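Local coordinates for protein putative SAM-dependent O-methyltranferase (Podospora anserina, PDB 4YMH) that is a putative O-methyltransferase that binds S-adenosylmethionine and its product S-adenosylhomocysteine, and probably transfers methyl groups to hydroxyl oxygens, at residues A145-Y150 / N198-A203; G149-V154 / D205-G210. All blocks are in the same frame, centred on the assembly; numbering follows the deposited sequence.

Contact 1 of 2, residues A145-Y150 / N198-A203; sequences ANKDGY and NGCGQA. With SAH (S-adenosyl-L-homocysteine), chain E.
The aliphatic half of K147 lies against the side chain of C200, where the cofactor loop after strand 138-143 of this Rossmann-like, class I methyltransferase fold meets helix 194-212. K147 CG does most of the touching, 3.6 Å from C200 SG, and CB of the lysine also packs on the cysteine. A thiol suits the place because it is compact, tolerates burial and offers a polarisable surface to the methylenes. One helical turn on, A203 closes the other end of the patch. Its methyl CB is 3.8 Å from D148 CA and also meets D148 CB, and a side chain this small lets the loop backbone come close to the helix.

K147 looks two ways: its methylenes to the helix, its ammonium back into the loop. Its CG stands beside its own backbone N (chi1 -49°) and the chain bends again at chi2 (-56°), which brings the first methylenes to the helix and then swings the ammonium back. There K147 NZ bonds to Y150 OH at 3.0 Å, with weaker contacts to D144 and N173 close by. A lysine thus suits a buried site where a greasy stem and a multiply held charge are both needed.

Beside it, N146 faces the bound S-adenosylhomocysteine, N146 OD1 making a close approach of 3.2 Å to N6 of the adenine. N146 ND2 donates to D148 OD1 at 2.9 Å; N146 OD1 itself is probably hydrogen-bonded to Y153 OH. With an alanine in its place, the D148 carboxylate and the Y153 hydroxyl would probably lose a partner, and the adenine amino group N6 a polar neighbour. The loop's own fold is tied by K147 NZ, which reaches A145 O at 3.1 Å, in the carbonyl plane with a C=O...N angle of 153°.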
ATOM      1  N   ALA A 145      15.279  10.585  -1.616  1.00 19.40           N
ATOM      2  CA  ALA A 145      16.373  11.561  -1.467  1.00 23.65           C
ATOM      3  C   ALA A 145      15.861  13.001  -1.295  1.00 22.11           C
ATOM      4  O   ALA A 145      14.858  13.227  -0.613  1.00 22.03           O
ATOM      5  CB  ALA A 145      17.315  11.475  -2.658  1.00 24.98           C
ATOM      6  N   ASN A 146      16.535  13.970  -1.914  1.00 22.03           N
ATOM      7  CA  ASN A 146      16.100  15.365  -1.804  1.00 24.89           C
ATOM      8  C   ASN A 146      14.735  15.538  -2.478  1.00 24.91           C
ATOM      9  O   ASN A 146      14.547  15.156  -3.641  1.00 22.01           O
ATOM     10  CB  ASN A 146      17.135  16.323  -2.412  1.00 26.62           C
ATOM     11  CG  ASN A 146      17.574  15.900  -3.794  1.00 29.48           C
ATOM     12  OD1 ASN A 146      17.895  14.730  -4.020  1.00 26.32           O
ATOM     13  ND2 ASN A 146      17.576  16.845  -4.735  1.00 24.54           N
ATOM     14  N   LYS A 147      13.776  16.086  -1.734  1.00 22.04           N
ATOM     15  CA  LYS A 147      12.400  16.134  -2.213  1.00 20.38           C
ATOM     16  C   LYS A 147      12.274  17.017  -3.449  1.00 22.35           C
ATOM     17  O   LYS A 147      11.396  16.784  -4.289  1.00 24.55           O
ATOM     18  CB  LYS A 147      11.454  16.612  -1.108  1.00 22.24           C
ATOM     19  CG  LYS A 147      11.623  15.884   0.234  1.00 24.77           C
ATOM     20  CD  LYS A 147      11.475  14.363   0.117  1.00 29.88           C
ATOM     21  CE  LYS A 147      11.856  13.706   1.444  1.00 33.91           C
ATOM     22  NZ  LYS A 147      12.475  12.365   1.245  1.00 39.65           N
ATOM     23  N   ASP A 148      13.156  18.009  -3.591  1.00 22.89           N
ATOM     24  CA  ASP A 148      13.079  18.889  -4.758  1.00 24.89           C
ATOM     25  C   ASP A 148      13.667  18.224  -6.011  1.00 26.27           C
ATOM     26  O   ASP A 148      13.604  18.785  -7.105  1.00 24.40           O
ATOM     27  CB  ASP A 148      13.762  20.255  -4.482  1.00 24.97           C
ATOM     28  CG  ASP A 148      15.278  20.153  -4.269  1.00 29.44           C
ATOM     29  OD1 ASP A 148      15.796  19.063  -3.997  1.00 30.36           O
ATOM     30  OD2 ASP A 148      15.962  21.195  -4.327  1.00 36.99           O
ATOM     31  N   GLY A 149      14.220  17.024  -5.855  1.00 21.74           N
ATOM     32  CA  GLY A 149      14.782  16.282  -6.979  1.00 21.59           C
ATOM     33  C   GLY A 149      13.921  15.162  -7.574  1.00 22.35           C
ATOM     34  O   GLY A 149      14.243  14.622  -8.646  1.00 22.33           O
ATOM     35  N   TYR A 150      12.819  14.823  -6.902  1.00 22.19           N
ATOM     36  CA  TYR A 150      12.004  13.667  -7.297  1.00 17.29           C
ATOM     37  C   TYR A 150      11.574  13.725  -8.762  1.00 20.77           C
ATOM     38  O   TYR A 150      11.729  12.746  -9.510  1.00 22.00           O
ATOM     39  CB  TYR A 150      10.752  13.549  -6.412  1.00 18.72           C
ATOM     40  CG  TYR A 150      10.946  12.916  -5.045  1.00 19.23           C
ATOM     41  CD1 TYR A 150      12.158  12.995  -4.376  1.00 18.24           C
ATOM     42  CD2 TYR A 150       9.895  12.254  -4.417  1.00 15.09           C
ATOM     43  CE1 TYR A 150      12.319  12.432  -3.112  1.00 18.35           C
ATOM     44  CE2 TYR A 150      10.049  11.679  -3.164  1.00 15.46           C
ATOM     45  CZ  TYR A 150      11.258  11.777  -2.517  1.00 18.85           C
ATOM     46  OH  TYR A 150      11.397  11.216  -1.271  1.00 18.44           O
ATOM     47  N   ASN A 198       7.736  22.837   4.564  1.00 20.01           N
ATOM     48  CA  ASN A 198       6.891  23.617   3.662  1.00 25.38           C
ATOM     49  C   ASN A 198       7.552  23.738   2.297  1.00 22.86           C
ATOM     50  O   ASN A 198       6.890  23.633   1.259  1.00 22.35           O
ATOM     51  CB  ASN A 198       6.619  25.012   4.241  1.00 28.18           C
ATOM     52  CG  ASN A 198       5.279  25.101   4.948  1.00 36.32           C
ATOM     53  OD1 ASN A 198       4.235  24.729   4.396  1.00 33.38           O
ATOM     54  ND2 ASN A 198       5.302  25.578   6.184  1.00 42.07           N
ATOM     55  N   GLY A 199       8.868  23.969   2.308  1.00 22.77           N
ATOM     56  CA  GLY A 199       9.632  23.957   1.070  1.00 22.82           C
ATOM     57  C   GLY A 199       9.492  22.627   0.341  1.00 18.94           C
ATOM     58  O   GLY A 199       9.204  22.570  -0.880  1.00 23.18           O
ATOM     59  N   CYS A 200       9.702  21.545   1.094  1.00 19.41           N
ATOM     60  CA  CYS A 200       9.540  20.210   0.526  1.00 19.74           C
ATOM     61  C   CYS A 200       8.142  20.026  -0.049  1.00 19.98           C
ATOM     62  O   CYS A 200       7.984  19.485  -1.127  1.00 20.57           O
ATOM     63  CB  CYS A 200       9.816  19.127   1.568  1.00 22.24           C
ATOM     64  SG  CYS A 200      11.579  19.032   2.012  1.00 23.78           S
ATOM     65  N   GLY A 201       7.132  20.490   0.670  1.00 19.60           N
ATOM     66  CA  GLY A 201       5.761  20.318   0.232  1.00 16.79           C
ATOM     67  C   GLY A 201       5.471  21.044  -1.062  1.00 18.82           C
ATOM     68  O   GLY A 201       4.762  20.524  -1.907  1.00 18.70           O
ATOM     69  N   GLN A 202       6.005  22.251  -1.225  1.00 17.66           N
ATOM     70  CA  GLN A 202       5.806  22.976  -2.483  1.00 18.44           C
ATOM     71  C   GLN A 202       6.425  22.208  -3.654  1.00 20.28           C
ATOM     72  O   GLN A 202       5.799  22.058  -4.735  1.00 21.81           O
ATOM     73  CB  GLN A 202       6.392  24.391  -2.386  1.00 23.04           C
ATOM     74  CG  GLN A 202       5.678  25.216  -1.329  1.00 32.44           C
ATOM     75  CD  GLN A 202       6.468  26.437  -0.897  1.00 41.44           C
ATOM     76  OE1 GLN A 202       7.496  26.776  -1.490  1.00 47.10           O
ATOM     77  NE2 GLN A 202       5.993  27.103   0.148  1.00 44.66           N
ATOM     78  N   ALA A 203       7.652  21.715  -3.442  1.00 19.27           N
ATOM     79  CA  ALA A 203       8.309  20.950  -4.503  1.00 20.21           C
ATOM     80  C   ALA A 203       7.539  19.649  -4.821  1.00 20.22           C
ATOM     81  O   ALA A 203       7.381  19.254  -5.983  1.00 21.84           O
ATOM     82  CB  ALA A 203       9.764  20.640  -4.119  1.00 21.26           C
TER
HETATM   83  N   SAH E1001      16.344   5.753   2.651  1.00 31.95           N
HETATM   84  CA  SAH E1001      16.794   6.008   3.990  1.00 35.69           C
HETATM   85  CB  SAH E1001      16.707   7.491   4.339  1.00 32.83           C
HETATM   86  CG  SAH E1001      17.101   8.489   3.254  1.00 29.14           C
HETATM   87  SD  SAH E1001      17.112  10.125   3.887  1.00 31.51           S
HETATM   88  C   SAH E1001      15.985   5.231   4.994  1.00 35.76           C
HETATM   89  O   SAH E1001      16.437   5.016   6.093  1.00 30.25           O
HETATM   90  OXT SAH E1001      14.872   4.835   4.680  1.00 36.11           O
HETATM   91  C5' SAH E1001      17.606  10.938   2.423  1.00 30.17           C
HETATM   92  C4' SAH E1001      19.065  10.734   2.046  1.00 30.11           C
HETATM   93  O4' SAH E1001      19.296  11.269   0.756  1.00 33.68           O
HETATM   94  C3' SAH E1001      20.016  11.462   2.965  1.00 32.92           C
HETATM   95  O3' SAH E1001      20.992  10.586   3.476  1.00 33.00           O
HETATM   96  C2' SAH E1001      20.658  12.511   2.093  1.00 31.31           C
HETATM   97  O2' SAH E1001      21.961  12.826   2.467  1.00 28.94           O
HETATM   98  C1' SAH E1001      20.534  11.933   0.705  1.00 32.84           C
HETATM   99  N9  SAH E1001      20.505  12.948  -0.358  1.00 33.36           N
HETATM  100  C8  SAH E1001      19.939  14.140  -0.327  1.00 32.96           C
HETATM  101  N7  SAH E1001      20.111  14.774  -1.473  1.00 28.91           N
HETATM  102  C5  SAH E1001      20.793  13.980  -2.262  1.00 30.80           C
HETATM  103  C6  SAH E1001      21.308  14.031  -3.628  1.00 30.09           C
HETATM  104  N6  SAH E1001      21.098  15.114  -4.342  1.00 32.24           N
HETATM  105  N1  SAH E1001      21.967  12.981  -4.111  1.00 29.65           N
HETATM  106  C2  SAH E1001      22.147  11.899  -3.363  1.00 29.99           C
HETATM  107  N3  SAH E1001      21.709  11.772  -2.125  1.00 28.46           N
HETATM  108  C4  SAH E1001      21.037  12.766  -1.532  1.00 31.11           C

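Contact 2 of 2, residues G149-V154 / D205-G210; sequences GYAGYV and DKFSAG. With SAH (S-adenosyl-L-homocysteine), chain E.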
ATOM      1  N   GLY A 149      14.220  17.024  -5.855  1.00 21.74           N
ATOM      2  CA  GLY A 149      14.782  16.282  -6.979  1.00 21.59           C
ATOM      3  C   GLY A 149      13.921  15.162  -7.574  1.00 22.35           C
ATOM      4  O   GLY A 149      14.243  14.622  -8.646  1.00 22.33           O
ATOM      5  N   TYR A 150      12.819  14.823  -6.902  1.00 22.19           N
ATOM      6  CA  TYR A 150      12.004  13.667  -7.297  1.00 17.29           C
ATOM      7  C   TYR A 150      11.574  13.725  -8.762  1.00 20.77           C
ATOM      8  O   TYR A 150      11.729  12.746  -9.510  1.00 22.00           O
ATOM      9  CB  TYR A 150      10.752  13.549  -6.412  1.00 18.72           C
ATOM     10  CG  TYR A 150      10.946  12.916  -5.045  1.00 19.23           C
ATOM     11  CD1 TYR A 150      12.158  12.995  -4.376  1.00 18.24           C
ATOM     12  CD2 TYR A 150       9.895  12.254  -4.417  1.00 15.09           C
ATOM     13  CE1 TYR A 150      12.319  12.432  -3.112  1.00 18.35           C
ATOM     14  CE2 TYR A 150      10.049  11.679  -3.164  1.00 15.46           C
ATOM     15  CZ  TYR A 150      11.258  11.777  -2.517  1.00 18.85           C
ATOM     16  OH  TYR A 150      11.397  11.216  -1.271  1.00 18.44           O
ATOM     17  N   ALA A 151      11.036  14.869  -9.180  1.00 22.78           N
ATOM     18  CA  ALA A 151      10.553  15.000 -10.552  1.00 20.98           C
ATOM     19  C   ALA A 151      11.680  14.665 -11.521  1.00 22.90           C
ATOM     20  O   ALA A 151      11.522  13.809 -12.411  1.00 27.30           O
ATOM     21  CB  ALA A 151      10.012  16.389 -10.806  1.00 18.52           C
ATOM     22  N   GLY A 152      12.844  15.266 -11.280  1.00 21.76           N
ATOM     23  CA  GLY A 152      13.990  15.050 -12.149  1.00 21.71           C
ATOM     24  C   GLY A 152      14.376  13.579 -12.186  1.00 21.07           C
ATOM     25  O   GLY A 152      14.603  12.997 -13.268  1.00 25.92           O
ATOM     26  N   TYR A 153      14.378  12.954 -11.009  1.00 20.42           N
ATOM     27  CA  TYR A 153      14.763  11.549 -10.930  1.00 23.40           C
ATOM     28  C   TYR A 153      13.805  10.706 -11.772  1.00 23.63           C
ATOM     29  O   TYR A 153      14.238   9.888 -12.609  1.00 21.84           O
ATOM     30  CB  TYR A 153      14.771  11.063  -9.483  1.00 25.23           C
ATOM     31  CG  TYR A 153      15.817  11.730  -8.625  1.00 23.11           C
ATOM     32  CD1 TYR A 153      17.076  12.034  -9.139  1.00 23.05           C
ATOM     33  CD2 TYR A 153      15.549  12.070  -7.304  1.00 21.12           C
ATOM     34  CE1 TYR A 153      18.049  12.645  -8.359  1.00 23.82           C
ATOM     35  CE2 TYR A 153      16.520  12.691  -6.510  1.00 21.67           C
ATOM     36  CZ  TYR A 153      17.763  12.979  -7.050  1.00 25.09           C
ATOM     37  OH  TYR A 153      18.737  13.590  -6.281  1.00 27.49           O
ATOM     38  N   VAL A 154      12.510  10.951 -11.594  1.00 20.30           N
ATOM     39  CA  VAL A 154      11.528  10.097 -12.262  1.00 17.89           C
ATOM     40  C   VAL A 154      11.672  10.328 -13.758  1.00 21.20           C
ATOM     41  O   VAL A 154      11.632   9.376 -14.552  1.00 20.70           O
ATOM     42  CB  VAL A 154      10.082  10.374 -11.782  1.00 19.55           C
ATOM     43  CG1 VAL A 154       9.071   9.689 -12.701  1.00 21.29           C
ATOM     44  CG2 VAL A 154       9.892   9.889 -10.347  1.00 19.81           C
ATOM     45  N   ASP A 205       4.377  19.002  -4.321  1.00 16.69           N
ATOM     46  CA  ASP A 205       3.098  19.273  -4.960  1.00 16.36           C
ATOM     47  C   ASP A 205       3.324  19.449  -6.467  1.00 18.96           C
ATOM     48  O   ASP A 205       2.571  18.901  -7.296  1.00 17.93           O
ATOM     49  CB  ASP A 205       2.437  20.512  -4.352  1.00 20.11           C
ATOM     50  CG  ASP A 205       1.206  20.955  -5.118  1.00 25.13           C
ATOM     51  OD1 ASP A 205       0.235  20.168  -5.244  1.00 21.98           O
ATOM     52  OD2 ASP A 205       1.226  22.100  -5.622  1.00 29.16           O
ATOM     53  N   LYS A 206       4.362  20.202  -6.832  1.00 18.87           N
ATOM     54  CA  LYS A 206       4.679  20.318  -8.260  1.00 21.32           C
ATOM     55  C   LYS A 206       5.016  18.948  -8.893  1.00 18.55           C
ATOM     56  O   LYS A 206       4.588  18.641 -10.008  1.00 19.44           O
ATOM     57  CB  LYS A 206       5.840  21.293  -8.466  1.00 26.90           C
ATOM     58  CG  LYS A 206       5.478  22.745  -8.178  1.00 35.62           C
ATOM     59  CD  LYS A 206       6.604  23.679  -8.593  1.00 41.08           C
ATOM     60  CE  LYS A 206       6.205  25.143  -8.427  1.00 49.30           C
ATOM     61  NZ  LYS A 206       6.244  25.571  -7.003  1.00 52.73           N
ATOM     62  N   PHE A 207       5.789  18.148  -8.164  1.00 17.71           N
ATOM     63  CA  PHE A 207       6.144  16.782  -8.563  1.00 18.25           C
ATOM     64  C   PHE A 207       4.887  15.961  -8.872  1.00 21.39           C
ATOM     65  O   PHE A 207       4.725  15.396  -9.977  1.00 21.67           O
ATOM     66  CB  PHE A 207       6.964  16.124  -7.453  1.00 14.92           C
ATOM     67  CG  PHE A 207       7.132  14.620  -7.598  1.00 14.54           C
ATOM     68  CD1 PHE A 207       7.852  14.084  -8.654  1.00 18.96           C
ATOM     69  CD2 PHE A 207       6.590  13.754  -6.654  1.00 14.30           C
ATOM     70  CE1 PHE A 207       8.026  12.691  -8.778  1.00 16.80           C
ATOM     71  CE2 PHE A 207       6.749  12.369  -6.777  1.00 16.75           C
ATOM     72  CZ  PHE A 207       7.476  11.846  -7.840  1.00 16.66           C
ATOM     73  N   SER A 208       3.990  15.940  -7.890  1.00 18.29           N
ATOM     74  CA  SER A 208       2.756  15.158  -7.973  1.00 19.27           C
ATOM     75  C   SER A 208       1.894  15.592  -9.146  1.00 17.56           C
ATOM     76  O   SER A 208       1.357  14.752  -9.856  1.00 20.26           O
ATOM     77  CB  SER A 208       1.950  15.274  -6.679  1.00 16.02           C
ATOM     78  OG  SER A 208       2.659  14.715  -5.596  1.00 16.43           O
ATOM     79  N   ALA A 209       1.763  16.901  -9.352  1.00 17.39           N
ATOM     80  CA  ALA A 209       0.961  17.394 -10.474  1.00 19.77           C
ATOM     81  C   ALA A 209       1.606  17.031 -11.811  1.00 21.42           C
ATOM     82  O   ALA A 209       0.914  16.722 -12.781  1.00 23.65           O
ATOM     83  CB  ALA A 209       0.762  18.905 -10.373  1.00 20.69           C
ATOM     84  N   GLY A 210       2.933  17.064 -11.855  1.00 20.13           N
ATOM     85  CA  GLY A 210       3.652  16.721 -13.068  1.00 24.10           C
ATOM     86  C   GLY A 210       3.477  15.264 -13.478  1.00 20.45           C
ATOM     87  O   GLY A 210       3.419  14.953 -14.674  1.00 22.72           O
TER
HETATM   88  N   SAH E1001      16.344   5.753   2.651  1.00 31.95           N
HETATM   89  CA  SAH E1001      16.794   6.008   3.990  1.00 35.69           C
HETATM   90  CB  SAH E1001      16.707   7.491   4.339  1.00 32.83           C
HETATM   91  CG  SAH E1001      17.101   8.489   3.254  1.00 29.14           C
HETATM   92  SD  SAH E1001      17.112  10.125   3.887  1.00 31.51           S
HETATM   93  C   SAH E1001      15.985   5.231   4.994  1.00 35.76           C
HETATM   94  O   SAH E1001      16.437   5.016   6.093  1.00 30.25           O
HETATM   95  OXT SAH E1001      14.872   4.835   4.680  1.00 36.11           O
HETATM   96  C5' SAH E1001      17.606  10.938   2.423  1.00 30.17           C
HETATM   97  C4' SAH E1001      19.065  10.734   2.046  1.00 30.11           C
HETATM   98  O4' SAH E1001      19.296  11.269   0.756  1.00 33.68           O
HETATM   99  C3' SAH E1001      20.016  11.462   2.965  1.00 32.92           C
HETATM  100  O3' SAH E1001      20.992  10.586   3.476  1.00 33.00           O
HETATM  101  C2' SAH E1001      20.658  12.511   2.093  1.00 31.31           C
HETATM  102  O2' SAH E1001      21.961  12.826   2.467  1.00 28.94           O
HETATM  103  C1' SAH E1001      20.534  11.933   0.705  1.00 32.84           C
HETATM  104  N9  SAH E1001      20.505  12.948  -0.358  1.00 33.36           N
HETATM  105  C8  SAH E1001      19.939  14.140  -0.327  1.00 32.96           C
HETATM  106  N7  SAH E1001      20.111  14.774  -1.473  1.00 28.91           N
HETATM  107  C5  SAH E1001      20.793  13.980  -2.262  1.00 30.80           C
HETATM  108  C6  SAH E1001      21.308  14.031  -3.628  1.00 30.09           C
HETATM  109  N6  SAH E1001      21.098  15.114  -4.342  1.00 32.24           N
HETATM  110  N1  SAH E1001      21.967  12.981  -4.111  1.00 29.65           N
HETATM  111  C2  SAH E1001      22.147  11.899  -3.363  1.00 29.99           C
HETATM  112  N3  SAH E1001      21.709  11.772  -2.125  1.00 28.46           N
HETATM  113  C4  SAH E1001      21.037  12.766  -1.532  1.00 31.11           C
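F207 lays its ring against the start of helix 150-159, with CB of Y150 over its face, 3.7 Å from the ring centroid and almost on the normal. The two rings form a T-shaped pair: the edge of Y150 is turned to the face of F207, planes at 88° and centroids 5.5 Å apart. F207 gets there by an extended first torsion, CG anti to its backbone N (chi1 167°), which carries the ring toward helix 150-159. V154 then closes in at the rim of that ring, in its plane, with V154 CG2 3.7 Å from F207 CE1; this methyl sits beside the valine's backbone N. A151 adds only a methyl, so the ring can come close to the backbone, F207 CD1 being 3.3 Å from A151 N. A flat, wide side chain suits F207 because three neighbours share it. Y150 sends its hydroxyl elsewhere, bonding D172 O. The axes, 9.7 Å apart at closest and inclined at 33°, run roughly the same way, and F207 and Y150 both also touch C171 of strand 167-171, an arrangement characteristic of neighbouring helices covering one face of the sheet in a Rossmann-like methyltransferase.

The two contacts, with centres about 8 Å apart, form one continuous seam along helix 194-212: contact 1 uses 198-203 and contact 2 the turns that follow, 205-210. On the other side the chain runs from the loop after strand 138-143 straight into helix 150-159, so 145-150 and 149-154 share G149 and Y150. Both partners in the helix come later in the chain, beyond strand 167-171, which lies next to strand 138-143 in the mixed sheet. The N146-Y153 pair joins the two contacts on the cofactor side. The cofactor's adenine end thus borders a loop and a helix that are backed by one long helix.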